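Long-range contacts in probable adenylyl-sulfate kinase (Synechocystis sp., PDB 5CB8), which probably catalyses the transfer of phosphate from ATP to the 3'-hydroxyl of adenosine 5'-phosphosulfate, giving the activated sulfate 3'-phosphoadenylyl sulfate: residues 27-32 with 104-109; 53-58 with 96-101; 126-131 with 170-175. All blocks are in the same frame, centred on the assembly; numbering follows the deposited sequence.

Overall arrangement
From the N terminus the chain first lays down strand 26-31, the middle strand of a parallel P-loop kinase sheet. Contact 1 closes a long loop, bringing residues 104-109, just past the end of strand 99-103, back to residues 27-32. Nested inside that loop is contact 2, which pairs the edge strand 56-60 with 99-103. Contact 3 follows in series and joins strand 122-127 to the other edge strand, 169-171. Strand 26-31 bridges all of them: Ile28 N lies 2.7 Å from Val100 O of contact 2, and Thr31 O lies 2.9 Å from Val127 N of contact 3. Contacts 2 and 3 do not touch; their centres are 24 Å apart.

Contact 1 (27-32 with 104-109); sequences TIWLTG and AISPYA. With ADX (adenosine-5'-phosphosulfate), chain G.
The indole of Trp29 meets Ser106 at its edge: the ring N-H runs to the serine hydroxyl, NE1 to OG 3.0 Å and nearly straight at 164°, with Ser106 CB and Thr27 CG2 also at the edge, in the ring plane. Helix 76-94 supplies Ile83 against the same indole, and the ring of Phe122 packs at a shallow angle to it. This is the active-site end of a P-loop kinase, where strand 26-31 runs out into the Walker A loop at Gly32, and Ser106 is, by similarity, the phosphoserine intermediate. Its hydroxyl is placed between backbone N and carbonyl carbon (chi1 46°), a rotation that turns OG back over the carbonyl of Ala104, to which it donates a bond from above the carbonyl plane. OG thus has both a donor and an acceptor within this pocket. Alongside, the Thr31 hydroxyl gives its proton to the carbonyl of Ile105 (OG1 to O 2.8 Å) and is also bonded to Tyr161. The amide of Ala104 completes the join on Leu30 O, almost in line at 177°. With the loop pinned in this way, its next two amides face the substrate, adenosine-5'-phosphosulfate: Ile105 N holds phosphate oxygen O2A, and Ser106 N holds sulfate oxygen O2B at 2.8 Å. Ile105 CD1 meets the adenine at its edge, nearly in plane, 3.5 Å from C2.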
loop_
_atom_site.group_PDB
_atom_site.type_symbol
_atom_site.label_atom_id
_atom_site.label_comp_id
_atom_site.label_asym_id
_atom_site.label_seq_id
_atom_site.Cartn_x
_atom_site.Cartn_y
_atom_site.Cartn_z
ATOM N N THR B 27 5.138 -8.810 -9.901
ATOM C CA THR B 27 4.182 -7.789 -10.312
ATOM C C THR B 27 3.980 -7.875 -11.820
ATOM O O THR B 27 4.935 -7.742 -12.591
ATOM C CB THR B 27 4.670 -6.390 -9.935
ATOM O OG1 THR B 27 4.637 -6.258 -8.504
ATOM C CG2 THR B 27 3.785 -5.312 -10.563
ATOM N N ILE B 28 2.743 -8.127 -12.233
ATOM C CA ILE B 28 2.392 -8.163 -13.648
ATOM C C ILE B 28 1.740 -6.822 -13.970
ATOM O O ILE B 28 0.643 -6.533 -13.482
ATOM C CB ILE B 28 1.430 -9.331 -13.944
ATOM C CG1 ILE B 28 2.051 -10.654 -13.467
ATOM C CG2 ILE B 28 1.080 -9.394 -15.439
ATOM C CD1 ILE B 28 1.073 -11.809 -13.447
ATOM N N TRP B 29 2.421 -6.004 -14.777
ATOM C CA TRP B 29 2.071 -4.590 -14.918
ATOM C C TRP B 29 1.495 -4.271 -16.297
ATOM O O TRP B 29 2.233 -4.208 -17.287
ATOM C CB TRP B 29 3.306 -3.707 -14.668
ATOM C CG TRP B 29 2.989 -2.241 -14.556
ATOM C CD1 TRP B 29 2.687 -1.382 -15.579
ATOM C CD2 TRP B 29 2.934 -1.461 -13.351
ATOM N NE1 TRP B 29 2.449 -0.119 -15.083
ATOM C CE2 TRP B 29 2.594 -0.144 -13.720
ATOM C CE3 TRP B 29 3.141 -1.758 -11.995
ATOM C CZ2 TRP B 29 2.446 0.880 -12.781
ATOM C CZ3 TRP B 29 3.002 -0.738 -11.064
ATOM C CH2 TRP B 29 2.661 0.567 -11.462
ATOM N N LEU B 30 0.180 -4.065 -16.356
ATOM C CA LEU B 30 -0.483 -3.775 -17.624
ATOM C C LEU B 30 -0.567 -2.262 -17.851
ATOM O O LEU B 30 -1.177 -1.530 -17.062
ATOM C CB LEU B 30 -1.881 -4.405 -17.667
ATOM C CG LEU B 30 -1.924 -5.883 -18.085
ATOM C CD1 LEU B 30 -1.176 -6.762 -17.104
ATOM C CD2 LEU B 30 -3.354 -6.390 -18.233
ATOM N N THR B 31 0.060 -1.804 -18.932
ATOM C CA THR B 31 0.057 -0.399 -19.299
ATOM C C THR B 31 -0.588 -0.248 -20.680
ATOM O O THR B 31 -0.510 -1.156 -21.501
ATOM C CB THR B 31 1.507 0.159 -19.310
ATOM O OG1 THR B 31 1.504 1.529 -19.716
ATOM C CG2 THR B 31 2.395 -0.644 -20.254
ATOM N N GLY B 32 -1.231 0.888 -20.937
ATOM C CA GLY B 32 -1.855 1.096 -22.236
ATOM C C GLY B 32 -2.918 2.174 -22.177
ATOM O O GLY B 32 -3.268 2.635 -21.089
ATOM N N ALA B 104 -3.005 0.007 -14.996
ATOM C CA ALA B 104 -2.948 1.461 -14.894
ATOM C C ALA B 104 -2.419 2.021 -16.197
ATOM O O ALA B 104 -1.531 1.430 -16.804
ATOM C CB ALA B 104 -2.045 1.882 -13.729
ATOM N N ILE B 105 -2.961 3.156 -16.630
ATOM C CA ILE B 105 -2.489 3.752 -17.873
ATOM C C ILE B 105 -0.976 3.890 -17.815
ATOM O O ILE B 105 -0.299 3.484 -18.757
ATOM C CB ILE B 105 -3.140 5.113 -18.167
ATOM C CG1 ILE B 105 -4.602 4.928 -18.577
ATOM C CG2 ILE B 105 -2.395 5.828 -19.296
ATOM C CD1 ILE B 105 -5.314 6.264 -18.820
ATOM N N SER B 106 -0.459 4.389 -16.686
ATOM C CA SER B 106 0.987 4.556 -16.477
ATOM C C SER B 106 1.719 5.014 -17.737
ATOM O O SER B 106 2.553 4.284 -18.287
ATOM C CB SER B 106 1.619 3.270 -15.930
ATOM O OG SER B 106 1.191 2.115 -16.640
ATOM N N PRO B 107 1.416 6.241 -18.189
ATOM C CA PRO B 107 1.813 6.711 -19.519
ATOM C C PRO B 107 3.275 7.123 -19.614
ATOM O O PRO B 107 3.757 7.306 -20.728
ATOM C CB PRO B 107 0.914 7.929 -19.735
ATOM C CG PRO B 107 0.697 8.471 -18.342
ATOM C CD PRO B 107 0.622 7.247 -17.454
ATOM N N TYR B 108 3.972 7.259 -18.488
ATOM C CA TYR B 108 5.386 7.649 -18.541
ATOM C C TYR B 108 6.363 6.477 -18.405
ATOM O O TYR B 108 6.433 5.822 -17.353
ATOM C CB TYR B 108 5.684 8.738 -17.502
ATOM C CG TYR B 108 4.951 10.026 -17.818
ATOM C CD1 TYR B 108 5.416 10.878 -18.811
ATOM C CD2 TYR B 108 3.778 10.366 -17.154
ATOM C CE1 TYR B 108 4.749 12.047 -19.125
ATOM C CE2 TYR B 108 3.095 11.541 -17.462
ATOM C CZ TYR B 108 3.590 12.375 -18.449
ATOM O OH TYR B 108 2.930 13.549 -18.767
ATOM N N ALA B 109 7.138 6.237 -19.465
ATOM C CA ALA B 109 8.086 5.121 -19.501
ATOM C C ALA B 109 9.118 5.161 -18.370
ATOM O O ALA B 109 9.421 4.126 -17.765
ATOM C CB ALA B 109 8.788 5.062 -20.864
HETATM S SB ADX G . -2.518 6.983 -14.626
HETATM O O1B ADX G . -2.258 7.681 -13.361
HETATM O O2B ADX G . -1.864 5.662 -14.658
HETATM O O3B ADX G . -2.059 7.827 -15.737
HETATM P PA ADX G . -4.886 5.654 -14.107
HETATM O O1A ADX G . -4.593 5.587 -12.611
HETATM O O2A ADX G . -4.768 4.293 -14.786
HETATM O O3A ADX G . -4.009 6.789 -14.801
HETATM O "O5'" ADX G . -6.390 6.180 -14.270
HETATM C "C5'" ADX G . -6.959 6.250 -15.543
HETATM C "C4'" ADX G . -8.387 6.238 -15.548
HETATM O "O4'" ADX G . -8.862 7.548 -15.070
HETATM C "C3'" ADX G . -8.914 6.065 -16.905
HETATM O "O3'" ADX G . -9.321 4.778 -17.064
HETATM C "C2'" ADX G . -10.086 6.968 -16.990
HETATM O "O2'" ADX G . -11.215 6.277 -16.715
HETATM C "C1'" ADX G . -9.898 7.994 -15.921
HETATM N N9 ADX G . -9.580 9.319 -16.370
HETATM C C8 ADX G . -10.175 10.468 -15.967
HETATM N N7 ADX G . -9.496 11.503 -16.472
HETATM C C5 ADX G . -8.452 11.025 -17.194
HETATM C C6 ADX G . -7.429 11.640 -17.914
HETATM N N6 ADX G . -7.315 13.088 -17.959
HETATM N N1 ADX G . -6.523 10.864 -18.544
HETATM C C2 ADX G . -6.593 9.516 -18.467
HETATM N N3 ADX G . -7.560 8.897 -17.774
HETATM C C4 ADX G . -8.502 9.624 -17.126
#

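Contact 2 (53-58 with 96-101); sequences GYRLEV and NGVIVL
Parallel pairing at the edge of the P-loop kinase sheet joins strand 56-60 to 99-103, with Leu56 beside Ile99, Glu57 beside Val100 and Val58 beside Leu101. Three backbone bonds zip the strands together: Ile99 N to Arg55 O, Glu57 N to Ile99 O, and Leu101 N to Glu57 O at 2.9 Å. On one face Leu56 CB rests 4.2 Å from Ile99 CB, and Val58 CG2 meets Leu101 CD2. Ahead of the strands, Arg55 swings out with CG anti to the backbone N (chi1 -153°) and bends at its next two torsions. Its NH1 then reaches Asn96 O at 3.2 Å, somewhat tilted from the guanidinium plane, while Gly97 O sits 3.7 Å above one face of that group, toward its rim. Gly97 closes helix 76-94 in a Schellman motif, so this one bond ties the arginine to the turn that ends the helix. Glu57 turns its carboxylate to the second subunit, where Arg95 forms a salt bridge and Asn96 a hydrogen bond. Helix 38-50 covers the face carrying Leu56 and Val58, helix 76-94 the face carrying Glu57 and Val100, and strand 26-31 flanks 99-103 on its other side.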
loop_
_atom_site.group_PDB
_atom_site.type_symbol
_atom_site.label_atom_id
_atom_site.label_comp_id
_atom_site.label_asym_id
_atom_site.label_seq_id
_atom_site.Cartn_x
_atom_site.Cartn_y
_atom_site.Cartn_z
ATOM N N GLY B 53 -5.222 -21.880 -7.918
ATOM C CA GLY B 53 -4.826 -21.906 -6.523
ATOM C C GLY B 53 -3.814 -20.847 -6.149
ATOM O O GLY B 53 -3.298 -20.849 -5.029
ATOM N N TYR B 54 -3.534 -19.936 -7.078
ATOM C CA TYR B 54 -2.547 -18.898 -6.824
ATOM C C TYR B 54 -3.097 -17.761 -5.972
ATOM O O TYR B 54 -4.297 -17.456 -6.004
ATOM C CB TYR B 54 -1.930 -18.384 -8.131
ATOM C CG TYR B 54 -1.121 -19.454 -8.821
ATOM C CD1 TYR B 54 0.128 -19.827 -8.336
ATOM C CD2 TYR B 54 -1.614 -20.114 -9.939
ATOM C CE1 TYR B 54 0.861 -20.822 -8.949
ATOM C CE2 TYR B 54 -0.887 -21.107 -10.561
ATOM C CZ TYR B 54 0.348 -21.457 -10.062
ATOM O OH TYR B 54 1.073 -22.449 -10.685
ATOM N N ARG B 55 -2.181 -17.160 -5.214
ATOM C CA ARG B 55 -2.442 -16.136 -4.209
ATOM C C ARG B 55 -2.157 -14.789 -4.860
ATOM O O ARG B 55 -1.005 -14.497 -5.181
ATOM C CB ARG B 55 -1.430 -16.352 -3.079
ATOM C CG ARG B 55 -1.813 -15.889 -1.689
ATOM C CD ARG B 55 -0.557 -15.452 -0.900
ATOM N NE ARG B 55 0.608 -16.330 -1.076
ATOM C CZ ARG B 55 1.838 -16.046 -0.641
ATOM N NH1 ARG B 55 2.072 -14.906 0.000
ATOM N NH2 ARG B 55 2.838 -16.900 -0.840
ATOM N N LEU B 56 -3.178 -13.959 -5.066
ATOM C CA LEU B 56 -2.950 -12.709 -5.789
ATOM C C LEU B 56 -3.670 -11.491 -5.214
ATOM O O LEU B 56 -4.576 -11.616 -4.385
ATOM C CB LEU B 56 -3.279 -12.877 -7.276
ATOM C CG LEU B 56 -4.728 -13.056 -7.718
ATOM C CD1 LEU B 56 -5.402 -11.716 -7.961
ATOM C CD2 LEU B 56 -4.788 -13.894 -8.974
ATOM N N GLU B 57 -3.235 -10.316 -5.664
ATOM C CA GLU B 57 -3.913 -9.053 -5.377
ATOM C C GLU B 57 -4.003 -8.268 -6.671
ATOM O O GLU B 57 -3.076 -8.294 -7.480
ATOM C CB GLU B 57 -3.147 -8.232 -4.330
ATOM C CG GLU B 57 -3.129 -8.849 -2.918
ATOM C CD GLU B 57 -4.518 -8.955 -2.302
ATOM O OE1 GLU B 57 -5.441 -8.229 -2.743
ATOM O OE2 GLU B 57 -4.690 -9.769 -1.366
ATOM N N VAL B 58 -5.116 -7.576 -6.879
ATOM C CA VAL B 58 -5.265 -6.737 -8.068
ATOM C C VAL B 58 -5.231 -5.282 -7.651
ATOM O O VAL B 58 -5.921 -4.896 -6.706
ATOM C CB VAL B 58 -6.594 -7.014 -8.779
ATOM C CG1 VAL B 58 -6.774 -6.074 -9.973
ATOM C CG2 VAL B 58 -6.643 -8.457 -9.233
ATOM N N ASN B 96 6.928 -10.455 -0.716
ATOM C CA ASN B 96 6.407 -11.446 0.229
ATOM C C ASN B 96 5.660 -12.593 -0.456
ATOM O O ASN B 96 4.839 -13.272 0.167
ATOM C CB ASN B 96 5.541 -10.781 1.298
ATOM C CG ASN B 96 6.368 -9.984 2.284
ATOM O OD1 ASN B 96 7.011 -10.553 3.163
ATOM N ND2 ASN B 96 6.381 -8.664 2.125
ATOM N N GLY B 97 5.956 -12.811 -1.734
ATOM C CA GLY B 97 5.459 -13.990 -2.432
ATOM C C GLY B 97 4.148 -13.838 -3.182
ATOM O O GLY B 97 3.687 -14.791 -3.819
ATOM N N VAL B 98 3.547 -12.652 -3.126
ATOM C CA VAL B 98 2.248 -12.430 -3.760
ATOM C C VAL B 98 2.380 -12.095 -5.253
ATOM O O VAL B 98 3.311 -11.395 -5.666
ATOM C CB VAL B 98 1.472 -11.302 -3.047
ATOM C CG1 VAL B 98 0.060 -11.191 -3.591
ATOM C CG2 VAL B 98 1.419 -11.556 -1.549
ATOM N N ILE B 99 1.453 -12.608 -6.061
ATOM C CA ILE B 99 1.362 -12.224 -7.463
ATOM C C ILE B 99 0.480 -10.981 -7.528
ATOM O O ILE B 99 -0.675 -11.012 -7.107
ATOM C CB ILE B 99 0.740 -13.350 -8.315
ATOM C CG1 ILE B 99 1.704 -14.536 -8.426
ATOM C CG2 ILE B 99 0.380 -12.840 -9.703
ATOM C CD1 ILE B 99 1.095 -15.775 -9.091
ATOM N N VAL B 100 1.027 -9.878 -8.032
ATOM C CA VAL B 100 0.292 -8.617 -8.063
ATOM C C VAL B 100 -0.071 -8.258 -9.496
ATOM O O VAL B 100 0.808 -8.176 -10.360
ATOM C CB VAL B 100 1.133 -7.475 -7.459
ATOM C CG1 VAL B 100 0.311 -6.177 -7.393
ATOM C CG2 VAL B 100 1.621 -7.868 -6.073
ATOM N N LEU B 101 -1.362 -8.061 -9.755
ATOM C CA LEU B 101 -1.814 -7.634 -11.082
ATOM C C LEU B 101 -2.109 -6.147 -11.040
ATOM O O LEU B 101 -3.042 -5.723 -10.360
ATOM C CB LEU B 101 -3.095 -8.375 -11.491
ATOM C CG LEU B 101 -3.020 -9.767 -12.120
ATOM C CD1 LEU B 101 -1.986 -10.635 -11.465
ATOM C CD2 LEU B 101 -4.378 -10.455 -12.088
#

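Contact 3 (126-131 with 170-175); sequences FVNAPL and ECRTDL
Glu170 reaches across to Phe126 and Asn128 where strand 169-171, an edge of the parallel P-loop kinase sheet, pairs with strand 122-127. From CB, 4.1 Å from Phe126 O, the chain leaves with CG anti to the backbone N (chi1 -179°) and stays extended, lying alongside the phenylalanine and pointing the same way. CG passes Phe126 O, and the carboxylate carbon CD comes 3.7 Å from ring atom CD2, its plane turned about 45° from the ring. At the tip OE2 stays near the same ring carbon, CD2, while OE1 gathers three N-H groups. Asn128 ND2 approaches in its own amide plane but well out of the carboxylate plane, 2.8 Å from OE1 on the anti side; Arg172 brings NE and NH2 side-on, both to this one oxygen, in a salt bridge from above the carboxylate plane. Such a cluster would be expected to keep the glutamate charged. Asn128 also lays its CB 3.5 Å over the centre of the Phe126 ring. Beneath these side chains the backbone pairs through Cys171 N to Phe126 O and Asn128 N to Cys171 O, with a weak bond from Thr173 N to Asn128 O as the strands give way to loops. On the opposite face Val127 packs against Lys38 and Ile41 of helix 38-50, and the hydroxyl of Thr173 bonds to Ala36 O in the P-loop, tying this edge to the loop that, by similarity, binds ATP. The methyl groups Val127 CG1 and Thr173 CG2 touch at 3.8 Å.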
loop_
_atom_site.group_PDB
_atom_site.type_symbol
_atom_site.label_atom_id
_atom_site.label_comp_id
_atom_site.label_asym_id
_atom_site.label_seq_id
_atom_site.Cartn_x
_atom_site.Cartn_y
_atom_site.Cartn_z
ATOM N N PHE B 126 2.419 -4.661 -22.362
ATOM C CA PHE B 126 1.907 -3.559 -23.180
ATOM C C PHE B 126 0.560 -3.975 -23.774
ATOM O O PHE B 126 0.505 -4.782 -24.702
ATOM C CB PHE B 126 2.904 -3.245 -24.307
ATOM C CG PHE B 126 2.514 -2.077 -25.186
ATOM C CD1 PHE B 126 1.512 -1.189 -24.807
ATOM C CD2 PHE B 126 3.164 -1.873 -26.397
ATOM C CE1 PHE B 126 1.159 -0.122 -25.621
ATOM C CE2 PHE B 126 2.823 -0.804 -27.215
ATOM C CZ PHE B 126 1.813 0.074 -26.822
ATOM N N VAL B 127 -0.523 -3.447 -23.215
ATOM C CA VAL B 127 -1.844 -3.647 -23.787
ATOM C C VAL B 127 -2.013 -2.591 -24.863
ATOM O O VAL B 127 -2.313 -1.421 -24.570
ATOM C CB VAL B 127 -2.933 -3.536 -22.715
ATOM C CG1 VAL B 127 -4.294 -3.866 -23.320
ATOM C CG2 VAL B 127 -2.625 -4.498 -21.568
ATOM N N ASN B 128 -1.802 -3.014 -26.112
ATOM C CA ASN B 128 -1.641 -2.104 -27.236
ATOM C C ASN B 128 -2.849 -2.127 -28.165
ATOM O O ASN B 128 -2.998 -3.049 -28.971
ATOM C CB ASN B 128 -0.372 -2.507 -28.005
ATOM C CG ASN B 128 -0.070 -1.606 -29.197
ATOM O OD1 ASN B 128 -0.715 -0.574 -29.412
ATOM N ND2 ASN B 128 0.948 -1.988 -29.966
ATOM N N ALA B 129 -3.709 -1.117 -28.050
ATOM C CA ALA B 129 -4.802 -0.913 -29.001
ATOM C C ALA B 129 -4.606 0.434 -29.687
ATOM O O ALA B 129 -4.142 1.380 -29.059
ATOM C CB ALA B 129 -6.145 -0.950 -28.281
ATOM N N PRO B 130 -4.967 0.534 -30.976
ATOM C CA PRO B 130 -4.797 1.816 -31.670
ATOM C C PRO B 130 -5.662 2.890 -31.023
ATOM O O PRO B 130 -6.753 2.574 -30.531
ATOM C CB PRO B 130 -5.317 1.522 -33.075
ATOM C CG PRO B 130 -5.132 0.034 -33.244
ATOM C CD PRO B 130 -5.430 -0.531 -31.883
ATOM N N LEU B 131 -5.187 4.132 -31.011
ATOM C CA LEU B 131 -5.973 5.224 -30.452
ATOM C C LEU B 131 -7.343 5.300 -31.112
ATOM O O LEU B 131 -8.354 5.507 -30.438
ATOM C CB LEU B 131 -5.247 6.564 -30.614
ATOM C CG LEU B 131 -6.033 7.781 -30.097
ATOM C CD1 LEU B 131 -6.023 7.826 -28.573
ATOM C CD2 LEU B 131 -5.485 9.083 -30.653
ATOM N N GLU B 170 3.380 -8.336 -25.156
ATOM C CA GLU B 170 2.544 -7.323 -25.797
ATOM C C GLU B 170 1.241 -7.964 -26.248
ATOM O O GLU B 170 1.251 -9.044 -26.836
ATOM C CB GLU B 170 3.259 -6.684 -26.993
ATOM C CG GLU B 170 2.447 -5.582 -27.697
ATOM C CD GLU B 170 3.300 -4.769 -28.661
ATOM O OE1 GLU B 170 2.735 -4.097 -29.547
ATOM O OE2 GLU B 170 4.543 -4.799 -28.521
ATOM N N CYS B 171 0.126 -7.297 -25.963
ATOM C CA CYS B 171 -1.190 -7.794 -26.345
ATOM C C CYS B 171 -1.828 -6.774 -27.276
ATOM O O CYS B 171 -2.195 -5.673 -26.845
ATOM C CB CYS B 171 -2.061 -7.989 -25.101
ATOM S SG CYS B 171 -1.351 -9.122 -23.868
ATOM N N ARG B 172 -1.922 -7.114 -28.559
ATOM C CA ARG B 172 -2.544 -6.213 -29.519
ATOM C C ARG B 172 -4.026 -6.543 -29.570
ATOM O O ARG B 172 -4.467 -7.365 -30.378
ATOM C CB ARG B 172 -1.861 -6.328 -30.891
ATOM C CG ARG B 172 -0.401 -5.883 -30.792
ATOM C CD ARG B 172 0.368 -5.863 -32.110
ATOM N NE ARG B 172 1.681 -5.258 -31.865
ATOM C CZ ARG B 172 2.614 -5.046 -32.786
ATOM N NH1 ARG B 172 2.404 -5.393 -34.046
ATOM N NH2 ARG B 172 3.765 -4.485 -32.436
ATOM N N THR B 173 -4.791 -5.897 -28.688
ATOM C CA THR B 173 -6.149 -6.350 -28.383
ATOM C C THR B 173 -7.137 -6.198 -29.527
ATOM O O THR B 173 -8.202 -6.811 -29.493
ATOM C CB THR B 173 -6.702 -5.673 -27.118
ATOM O OG1 THR B 173 -6.571 -4.257 -27.254
ATOM C CG2 THR B 173 -5.911 -6.120 -25.904
ATOM N N ASP B 174 -6.790 -5.395 -30.535
ATOM C CA ASP B 174 -7.625 -5.257 -31.724
ATOM C C ASP B 174 -7.383 -6.391 -32.717
ATOM O O ASP B 174 -8.139 -6.560 -33.685
ATOM C CB ASP B 174 -7.364 -3.916 -32.410
ATOM C CG ASP B 174 -5.892 -3.684 -32.705
ATOM O OD1 ASP B 174 -5.033 -3.983 -31.839
ATOM O OD2 ASP B 174 -5.592 -3.172 -33.801
ATOM N N LEU B 175 -6.332 -7.174 -32.475
ATOM C CA LEU B 175 -5.920 -8.211 -33.432
ATOM C C LEU B 175 -5.820 -9.613 -32.834
ATOM O O LEU B 175 -5.520 -10.578 -33.544
ATOM C CB LEU B 175 -4.572 -7.843 -34.064
ATOM C CG LEU B 175 -4.450 -6.453 -34.682
ATOM C CD1 LEU B 175 -3.008 -6.172 -35.089
ATOM C CD2 LEU B 175 -5.389 -6.301 -35.877
#